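Local coordinates for protein glycosyl hydrolase (Aspergillus fumigatus, PDB 2X8R) that probably hydrolyses the beta-1,4 linkages between N-acetylmuramic acid and N-acetylglucosamine in bacterial peptidoglycan, as a secreted GH25 lysozyme, at residues Ala140-Lys151 / Lys170-Thr178; Val16-Asp24 / Gly50-Arg58. All blocks are in the same frame, centred on the assembly; numbering follows the deposited sequence.

Interaction 1. Residues Ala140-Lys151 / Lys170-Thr178; sequences ADWWNRCTGNAK and KTIPGDWKT
Two tryptophans make the apolar centre. The six-membered ring of Trp-176 brings its edge, CZ3 and CH2, onto one face of Trp-143 in a T-shaped stack, the planes at 70° and the centroids 5.3 Å apart. Because CG of Trp-143 stands anti to the backbone N (chi1 -162°), the indole leans off the helix toward the 170-178 loop, where Pro-173 CB packs 3.8 Å from its CD1. Thr-147 OG1 lies over the opposite face. At the indole's edge NE1 donates in the ring plane to a lone pair of Ala-150 O (2.9 Å), a bond that fixes the ring's rotation. At the start of the helix, Ala-140 CB meets Thr-171 O and CG2.

Outward, the contact becomes polar. Gly-174 N gives Asn-149 OD1 a nearly straight hydrogen bond of 2.8 Å, approaching from above the amide plane. One water accepts from Asn-149 ND2 and donates to Ile-172 O; a second joins Ala-150 O to Asp-175 OD1. Lys-151 CB lies 3.6 Å from Asp-175 OD2, whose own hydrogen bond comes from Gly-152 N.

Gly-174, with positive phi, takes the second position of a type II' turn, Pro-173 to Trp-176, that lies against the Trp-143 indole and residues 149-151. On the barrel side, Ile-136 of strand 135-138 touches both tryptophans, Ile-119 of helix 112-130 touches Trp-143, and Leu-159 of strand 159-162 backs Pro-173 and Trp-176.

Interaction 2. Residues Val16-Asp24 / Gly50-Arg58; sequences VNFEAAKKD and GATKAGLLR
Helix 18-23 lies beside the last turn of helix 44-53, the CA atoms of Glu-19 and Ala-54 coming within 5.3 Å, and Gly-55, with positive phi, closes that turn in a Schellman motif before the chain enters strand 57-63.

Phe-18 is the central side chain. With CG beside the backbone N (chi1 -65°), its ring lies flat against the backbone of the second helix: CD2 is 3.4 Å from Gly-50 C, and Ala-51 N sits over the middle of the face. Gly-50 has no side chain to hold the ring off. Ala-51 CB adds a CH-pi contact, 4.1 Å from the ring centroid, while Val-16 CG1 occupies the opposite face, leaving the phenyl sandwiched. Leu-56 CD1 arrives at the ring's edge, 3.6 Å from CD1 of Phe-18, and Ala-54 CB fits close against Phe-18 CB.

Toward solvent, aliphatic and polar atoms take over. Lys-22 bends at chi2 (105°) and again at chi4, laying CD against Leu-56 CD2 (3.6 Å) and bringing CE to 3.4 Å from Gly-55 O. Glu-19 curls over Ala-54, and a water donates to both its OE1 and Gly-50 O, the latter at 2.8 Å. This water supplies a polar bridge between two segments that share no direct hydrogen bond.

On the side of the sheet, Ile-9 of strand 3-9 meets Phe-18 and Val-29 of strand 26-35 meets Ala-51. Two helices packed side by side outside parallel strands 3-9, 26-35 and 57-63 are characteristic of consecutive beta-alpha units in a TIM-barrel-like fold.

In the fold
Interactions 1 and 2 lie on opposite sides of the chain's centre, their own centres 32 Å apart and their nearest atoms about 18 Å apart, with no direct touch. They follow in series along the chain and rest on different parts of the same curled sheet. Interaction 2 joins neighbouring helices outside the early strands 3-9, 26-35 and 57-63; interaction 1 fastens a helix to a loop beside the later strands 135-138 and 159-162. Both illustrate how helices and loops beside the strands pack on one another around a barrel-like sheet. The 140-151 segment has a further covalent tie, the disulfide from Cys-146 to Cys-107.

Interaction 1. Residues Ala140-Lys151 / Lys170-Thr178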
loop_
_atom_site.group_PDB
_atom_site.type_symbol
_atom_site.label_atom_id
_atom_site.label_comp_id
_atom_site.label_asym_id
_atom_site.label_seq_id
_atom_site.Cartn_x
_atom_site.Cartn_y
_atom_site.Cartn_z
ATOM N N ALA A 140 10.509 -0.159 8.597
ATOM C CA ALA A 140 11.973 -0.190 8.459
ATOM C C ALA A 140 12.540 -1.504 9.046
ATOM O O ALA A 140 13.431 -2.116 8.457
ATOM C CB ALA A 140 12.606 1.041 9.122
ATOM N N ASP A 141 11.986 -1.923 10.185
ATOM C CA ASP A 141 12.409 -3.132 10.888
ATOM C C ASP A 141 12.233 -4.348 9.980
ATOM O O ASP A 141 13.142 -5.179 9.839
ATOM C CB ASP A 141 11.573 -3.341 12.158
ATOM C CG ASP A 141 11.752 -4.738 12.708
ATOM O OD1 ASP A 141 12.768 -4.942 13.388
ATOM O OD2 ASP A 141 10.919 -5.625 12.393
ATOM N N TRP A 142 11.044 -4.463 9.363
ATOM C CA TRP A 142 10.800 -5.619 8.519
ATOM C C TRP A 142 11.727 -5.627 7.290
ATOM O O TRP A 142 12.340 -6.641 6.963
ATOM C CB TRP A 142 9.329 -5.634 8.098
ATOM C CG TRP A 142 9.009 -6.986 7.391
ATOM C CD1 TRP A 142 8.472 -8.092 7.955
ATOM C CD2 TRP A 142 9.218 -7.295 5.999
ATOM N NE1 TRP A 142 8.325 -9.095 6.998
ATOM C CE2 TRP A 142 8.806 -8.637 5.803
ATOM C CE3 TRP A 142 9.754 -6.583 4.914
ATOM C CZ2 TRP A 142 8.878 -9.284 4.538
ATOM C CZ3 TRP A 142 9.856 -7.211 3.667
ATOM C CH2 TRP A 142 9.415 -8.552 3.484
ATOM N N TRP A 143 11.853 -4.468 6.628
ATOM C CA TRP A 143 12.689 -4.347 5.460
ATOM C C TRP A 143 14.140 -4.729 5.781
ATOM O O TRP A 143 14.796 -5.425 4.989
ATOM C CB TRP A 143 12.635 -2.918 4.897
ATOM C CG TRP A 143 13.104 -2.842 3.495
ATOM C CD1 TRP A 143 14.334 -2.399 3.060
ATOM C CD2 TRP A 143 12.385 -3.253 2.320
ATOM N NE1 TRP A 143 14.417 -2.500 1.674
ATOM C CE2 TRP A 143 13.231 -2.991 1.197
ATOM C CE3 TRP A 143 11.109 -3.771 2.103
ATOM C CZ2 TRP A 143 12.839 -3.264 -0.123
ATOM C CZ3 TRP A 143 10.714 -4.024 0.769
ATOM C CH2 TRP A 143 11.583 -3.773 -0.317
ATOM N N ASN A 144 14.597 -4.317 6.961
ATOM C CA ASN A 144 15.934 -4.675 7.365
ATOM C C ASN A 144 16.041 -6.182 7.581
ATOM O O ASN A 144 16.958 -6.819 7.006
ATOM C CB ASN A 144 16.315 -3.929 8.626
ATOM C CG ASN A 144 17.744 -4.214 9.013
ATOM O OD1 ASN A 144 18.668 -3.880 8.263
ATOM N ND2 ASN A 144 17.937 -4.898 10.166
ATOM N N ARG A 145 15.100 -6.753 8.337
ATOM C CA ARG A 145 15.206 -8.182 8.675
ATOM C C ARG A 145 15.030 -9.075 7.458
ATOM O O ARG A 145 15.784 -10.050 7.285
ATOM C CB ARG A 145 14.211 -8.608 9.745
ATOM C CG ARG A 145 14.234 -10.136 10.061
ATOM C CD ARG A 145 13.258 -10.464 11.191
ATOM N NE ARG A 145 13.557 -9.642 12.360
ATOM C CZ ARG A 145 12.859 -8.572 12.763
ATOM N NH1 ARG A 145 11.757 -8.186 12.119
ATOM N NH2 ARG A 145 13.267 -7.903 13.845
ATOM N N CYS A 146 14.042 -8.759 6.623
ATOM C CA CYS A 146 13.672 -9.741 5.608
ATOM C C CYS A 146 14.293 -9.530 4.230
ATOM O O CYS A 146 14.223 -10.428 3.398
ATOM C CB CYS A 146 12.146 -9.828 5.509
ATOM S SG CYS A 146 11.354 -10.447 7.031
ATOM N N THR A 147 14.858 -8.351 3.997
ATOM C CA THR A 147 15.525 -8.065 2.725
ATOM C C THR A 147 17.001 -7.728 2.869
ATOM O O THR A 147 17.690 -7.499 1.854
ATOM C CB THR A 147 14.836 -6.944 1.860
ATOM O OG1 THR A 147 15.111 -5.646 2.415
ATOM C CG2 THR A 147 13.326 -7.179 1.799
ATOM N N GLY A 148 17.496 -7.685 4.105
ATOM C CA GLY A 148 18.849 -7.147 4.347
ATOM C C GLY A 148 18.939 -5.656 4.058
ATOM O O GLY A 148 19.992 -5.152 3.621
ATOM N N ASN A 149 17.833 -4.953 4.288
ATOM C CA ASN A 149 17.694 -3.519 3.998
ATOM C C ASN A 149 17.992 -3.174 2.552
ATOM O O ASN A 149 18.736 -2.242 2.251
ATOM C CB ASN A 149 18.553 -2.674 4.948
ATOM C CG ASN A 149 18.076 -1.261 5.038
ATOM O OD1 ASN A 149 16.882 -0.989 4.886
ATOM N ND2 ASN A 149 19.003 -0.331 5.300
ATOM N N ALA A 150 17.400 -3.946 1.653
ATOM C CA ALA A 150 17.773 -3.926 0.263
ATOM C C ALA A 150 17.540 -2.579 -0.421
ATOM O O ALA A 150 16.507 -1.908 -0.244
ATOM C CB ALA A 150 17.011 -5.056 -0.508
ATOM N N LYS A 151 18.517 -2.198 -1.236
ATOM C CA LYS A 151 18.394 -1.053 -2.138
ATOM C C LYS A 151 17.762 -1.527 -3.441
ATOM O O LYS A 151 17.441 -2.721 -3.578
ATOM C CB LYS A 151 19.789 -0.446 -2.369
ATOM C CG LYS A 151 20.468 -0.134 -1.023
ATOM C CD LYS A 151 21.844 0.470 -1.229
ATOM C CE LYS A 151 22.325 1.120 0.057
ATOM N NZ LYS A 151 23.681 1.636 -0.247
ATOM N N LYS A 170 12.130 8.273 11.608
ATOM C CA LYS A 170 13.505 8.736 11.634
ATOM C C LYS A 170 14.414 7.773 10.872
ATOM O O LYS A 170 15.489 8.159 10.395
ATOM C CB LYS A 170 13.978 8.943 13.088
ATOM N N THR A 171 13.952 6.541 10.698
ATOM C CA THR A 171 14.752 5.527 10.010
ATOM C C THR A 171 14.059 5.238 8.692
ATOM O O THR A 171 12.923 4.753 8.707
ATOM C CB THR A 171 14.865 4.238 10.833
ATOM O OG1 THR A 171 15.394 4.569 12.124
ATOM C CG2 THR A 171 15.791 3.228 10.137
ATOM N N ILE A 172 14.735 5.563 7.597
ATOM C CA ILE A 172 14.192 5.337 6.238
ATOM C C ILE A 172 14.913 4.149 5.623
ATOM O O ILE A 172 16.133 4.177 5.438
ATOM C CB ILE A 172 14.412 6.538 5.306
ATOM C CG1 ILE A 172 13.932 7.865 5.946
ATOM C CG2 ILE A 172 13.766 6.274 3.935
ATOM C CD1 ILE A 172 12.488 7.833 6.508
ATOM N N PRO A 173 14.147 3.121 5.229
ATOM C CA PRO A 173 14.770 1.875 4.772
ATOM C C PRO A 173 15.395 1.990 3.390
ATOM O O PRO A 173 15.112 2.929 2.610
ATOM C CB PRO A 173 13.595 0.894 4.737
ATOM C CG PRO A 173 12.398 1.788 4.464
ATOM C CD PRO A 173 12.675 3.025 5.274
ATOM N N GLY A 174 16.216 0.992 3.061
ATOM C CA GLY A 174 16.657 0.836 1.653
ATOM C C GLY A 174 17.381 2.061 1.115
ATOM O O GLY A 174 18.115 2.730 1.851
ATOM N N ASP A 175 17.173 2.360 -0.165
ATOM C CA ASP A 175 17.719 3.576 -0.777
ATOM C C ASP A 175 16.646 4.618 -0.991
ATOM O O ASP A 175 16.830 5.578 -1.776
ATOM C CB ASP A 175 18.492 3.306 -2.108
ATOM C CG ASP A 175 17.642 2.618 -3.166
ATOM O OD1 ASP A 175 16.427 2.458 -2.961
ATOM O OD2 ASP A 175 18.197 2.236 -4.225
ATOM N N TRP A 176 15.521 4.478 -0.288
ATOM C CA TRP A 176 14.558 5.586 -0.364
ATOM C C TRP A 176 15.100 6.920 0.191
ATOM O O TRP A 176 15.730 6.968 1.240
ATOM C CB TRP A 176 13.251 5.244 0.342
ATOM C CG TRP A 176 12.335 4.367 -0.464
ATOM C CD1 TRP A 176 11.434 4.780 -1.424
ATOM C CD2 TRP A 176 12.197 2.941 -0.366
ATOM N NE1 TRP A 176 10.768 3.688 -1.932
ATOM C CE2 TRP A 176 11.198 2.557 -1.291
ATOM C CE3 TRP A 176 12.782 1.957 0.463
ATOM C CZ2 TRP A 176 10.779 1.231 -1.433
ATOM C CZ3 TRP A 176 12.401 0.632 0.310
ATOM C CH2 TRP A 176 11.385 0.279 -0.645
ATOM N N LYS A 177 14.796 8.009 -0.517
ATOM C CA LYS A 177 15.151 9.338 -0.043
ATOM C C LYS A 177 14.315 9.671 1.185
ATOM O O LYS A 177 14.822 10.181 2.178
ATOM C CB LYS A 177 14.852 10.353 -1.151
ATOM N N THR A 178 13.020 9.392 1.101
ATOM C CA THR A 178 12.070 9.680 2.176
ATOM C C THR A 178 10.812 8.857 1.905
ATOM O O THR A 178 10.770 8.131 0.925
ATOM C CB THR A 178 11.764 11.235 2.354
ATOM O OG1 THR A 178 11.037 11.417 3.576
ATOM C CG2 THR A 178 10.972 11.773 1.196
HETATM O O HOH W 1 18.354 2.605 5.139
HETATM O O HOH W 2 15.093 -0.029 -1.666
#

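Interaction 2. Residues Val16-Asp24 / Gly50-Arg58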
loop_
_atom_site.group_PDB
_atom_site.type_symbol
_atom_site.label_atom_id
_atom_site.label_comp_id
_atom_site.label_asym_id
_atom_site.label_seq_id
_atom_site.Cartn_x
_atom_site.Cartn_y
_atom_site.Cartn_z
ATOM N N VAL A 16 -17.665 1.919 6.348
ATOM C CA VAL A 16 -16.927 3.150 6.508
ATOM C C VAL A 16 -17.728 4.357 6.038
ATOM O O VAL A 16 -18.360 4.323 4.993
ATOM C CB VAL A 16 -15.542 3.070 5.772
ATOM C CG1 VAL A 16 -14.870 4.520 5.635
ATOM C CG2 VAL A 16 -14.657 2.056 6.497
ATOM N N ASN A 17 -17.742 5.415 6.846
ATOM C CA ASN A 17 -18.425 6.637 6.436
ATOM C C ASN A 17 -17.418 7.492 5.683
ATOM O O ASN A 17 -16.742 8.331 6.265
ATOM C CB ASN A 17 -18.936 7.394 7.655
ATOM C CG ASN A 17 -19.988 8.407 7.299
ATOM O OD1 ASN A 17 -20.996 8.521 8.005
ATOM N ND2 ASN A 17 -19.809 9.096 6.192
ATOM N N PHE A 18 -17.292 7.261 4.383
ATOM C CA PHE A 18 -16.348 8.039 3.587
ATOM C C PHE A 18 -16.665 9.541 3.541
ATOM O O PHE A 18 -15.754 10.356 3.499
ATOM C CB PHE A 18 -16.336 7.457 2.172
ATOM C CG PHE A 18 -15.821 6.065 2.121
ATOM C CD1 PHE A 18 -14.443 5.825 2.154
ATOM C CD2 PHE A 18 -16.701 4.963 2.042
ATOM C CE1 PHE A 18 -13.953 4.524 2.108
ATOM C CE2 PHE A 18 -16.207 3.638 2.010
ATOM C CZ PHE A 18 -14.830 3.434 2.041
ATOM N N GLU A 19 -17.944 9.897 3.553
ATOM C CA GLU A 19 -18.366 11.299 3.509
ATOM C C GLU A 19 -17.817 11.988 4.755
ATOM O O GLU A 19 -17.262 13.086 4.655
ATOM C CB GLU A 19 -19.903 11.397 3.512
ATOM C CG GLU A 19 -20.474 12.238 2.423
ATOM C CD GLU A 19 -20.254 11.603 1.087
ATOM O OE1 GLU A 19 -20.044 10.371 1.072
ATOM O OE2 GLU A 19 -20.279 12.300 0.053
ATOM N N ALA A 20 -17.984 11.325 5.914
ATOM C CA ALA A 20 -17.469 11.852 7.189
ATOM C C ALA A 20 -15.950 11.990 7.199
ATOM O O ALA A 20 -15.401 12.994 7.681
ATOM C CB ALA A 20 -17.917 11.007 8.356
ATOM N N ALA A 21 -15.256 10.971 6.679
ATOM C CA ALA A 21 -13.787 11.059 6.568
ATOM C C ALA A 21 -13.379 12.229 5.689
ATOM O O ALA A 21 -12.479 12.997 6.050
ATOM C CB ALA A 21 -13.231 9.764 6.008
ATOM N N LYS A 22 -14.062 12.395 4.558
ATOM C CA LYS A 22 -13.728 13.493 3.637
ATOM C C LYS A 22 -13.983 14.868 4.321
ATOM O O LYS A 22 -13.165 15.779 4.231
ATOM C CB LYS A 22 -14.509 13.349 2.305
ATOM C CG LYS A 22 -14.174 14.446 1.221
ATOM C CD LYS A 22 -13.302 13.903 0.116
ATOM C CE LYS A 22 -13.110 14.832 -1.074
ATOM N NZ LYS A 22 -12.727 16.172 -0.651
ATOM N N LYS A 23 -15.079 14.968 5.052
ATOM C CA LYS A 23 -15.422 16.233 5.729
ATOM C C LYS A 23 -14.326 16.552 6.741
ATOM O O LYS A 23 -14.016 17.714 7.000
ATOM C CB LYS A 23 -16.794 16.115 6.394
ATOM C CG LYS A 23 -17.349 17.391 7.068
ATOM C CD LYS A 23 -17.179 18.676 6.207
ATOM C CE LYS A 23 -18.427 19.047 5.390
ATOM N NZ LYS A 23 -19.427 19.743 6.275
ATOM N N ASP A 24 -13.766 15.500 7.333
ATOM C CA ASP A 24 -12.748 15.622 8.363
ATOM C C ASP A 24 -11.318 15.738 7.808
ATOM O O ASP A 24 -10.366 15.785 8.580
ATOM C CB ASP A 24 -12.886 14.444 9.327
ATOM C CG ASP A 24 -12.379 14.760 10.751
ATOM O OD1 ASP A 24 -12.210 15.958 11.148
ATOM O OD2 ASP A 24 -12.160 13.770 11.474
ATOM N N GLY A 50 -17.904 3.139 -2.222
ATOM C CA GLY A 50 -18.181 4.188 -1.222
ATOM C C GLY A 50 -17.165 5.324 -1.328
ATOM O O GLY A 50 -17.530 6.518 -1.308
ATOM N N ALA A 51 -15.884 4.966 -1.469
ATOM C CA ALA A 51 -14.845 5.974 -1.582
ATOM C C ALA A 51 -15.020 6.811 -2.850
ATOM O O ALA A 51 -14.824 8.008 -2.832
ATOM C CB ALA A 51 -13.440 5.318 -1.548
ATOM N N THR A 52 -15.430 6.176 -3.938
ATOM C CA THR A 52 -15.558 6.871 -5.207
ATOM C C THR A 52 -16.668 7.923 -5.102
ATOM O O THR A 52 -16.493 9.060 -5.516
ATOM C CB THR A 52 -15.882 5.915 -6.318
ATOM O OG1 THR A 52 -14.874 4.923 -6.382
ATOM C CG2 THR A 52 -15.906 6.629 -7.693
ATOM N N LYS A 53 -17.784 7.523 -4.514
ATOM C CA LYS A 53 -18.963 8.376 -4.464
ATOM C C LYS A 53 -18.686 9.577 -3.573
ATOM O O LYS A 53 -19.193 10.673 -3.813
ATOM C CB LYS A 53 -20.157 7.582 -3.943
ATOM C CG LYS A 53 -20.794 6.672 -5.002
ATOM C CD LYS A 53 -22.007 6.001 -4.414
ATOM C CE LYS A 53 -23.262 6.795 -4.673
ATOM N NZ LYS A 53 -24.468 6.076 -4.132
ATOM N N ALA A 54 -17.888 9.371 -2.535
ATOM C CA ALA A 54 -17.500 10.441 -1.605
ATOM C C ALA A 54 -16.460 11.427 -2.146
ATOM O O ALA A 54 -16.139 12.436 -1.476
ATOM C CB ALA A 54 -17.025 9.827 -0.243
ATOM N N GLY A 55 -15.922 11.140 -3.327
ATOM C CA GLY A 55 -14.928 12.008 -3.962
ATOM C C GLY A 55 -13.508 11.818 -3.465
ATOM O O GLY A 55 -12.680 12.696 -3.655
ATOM N N LEU A 56 -13.186 10.678 -2.862
ATOM C CA LEU A 56 -11.788 10.438 -2.441
ATOM C C LEU A 56 -10.977 9.857 -3.572
ATOM O O LEU A 56 -11.517 9.146 -4.413
ATOM C CB LEU A 56 -11.689 9.453 -1.248
ATOM C CG LEU A 56 -12.366 9.897 0.051
ATOM C CD1 LEU A 56 -12.542 8.736 1.046
ATOM C CD2 LEU A 56 -11.475 10.880 0.704
ATOM N N LEU A 57 -9.683 10.167 -3.591
ATOM C CA LEU A 57 -8.724 9.377 -4.344
ATOM C C LEU A 57 -8.692 7.984 -3.669
ATOM O O LEU A 57 -8.766 7.885 -2.437
ATOM C CB LEU A 57 -7.361 10.054 -4.269
ATOM C CG LEU A 57 -7.223 11.343 -5.063
ATOM C CD1 LEU A 57 -5.875 11.940 -4.741
ATOM C CD2 LEU A 57 -7.346 11.049 -6.530
ATOM N N ARG A 58 -8.582 6.905 -4.438
ATOM C CA ARG A 58 -8.538 5.582 -3.818
ATOM C C ARG A 58 -7.723 4.647 -4.660
ATOM O O ARG A 58 -7.590 4.851 -5.869
ATOM C CB ARG A 58 -9.953 4.995 -3.557
ATOM C CG ARG A 58 -10.702 4.552 -4.820
ATOM C CD ARG A 58 -11.238 5.757 -5.588
ATOM N NE ARG A 58 -12.100 5.307 -6.692
ATOM C CZ ARG A 58 -11.645 5.003 -7.911
ATOM N NH1 ARG A 58 -10.342 5.086 -8.197
ATOM N NH2 ARG A 58 -12.496 4.560 -8.846
HETATM O O HOH W 3 -19.847 7.348 0.005
#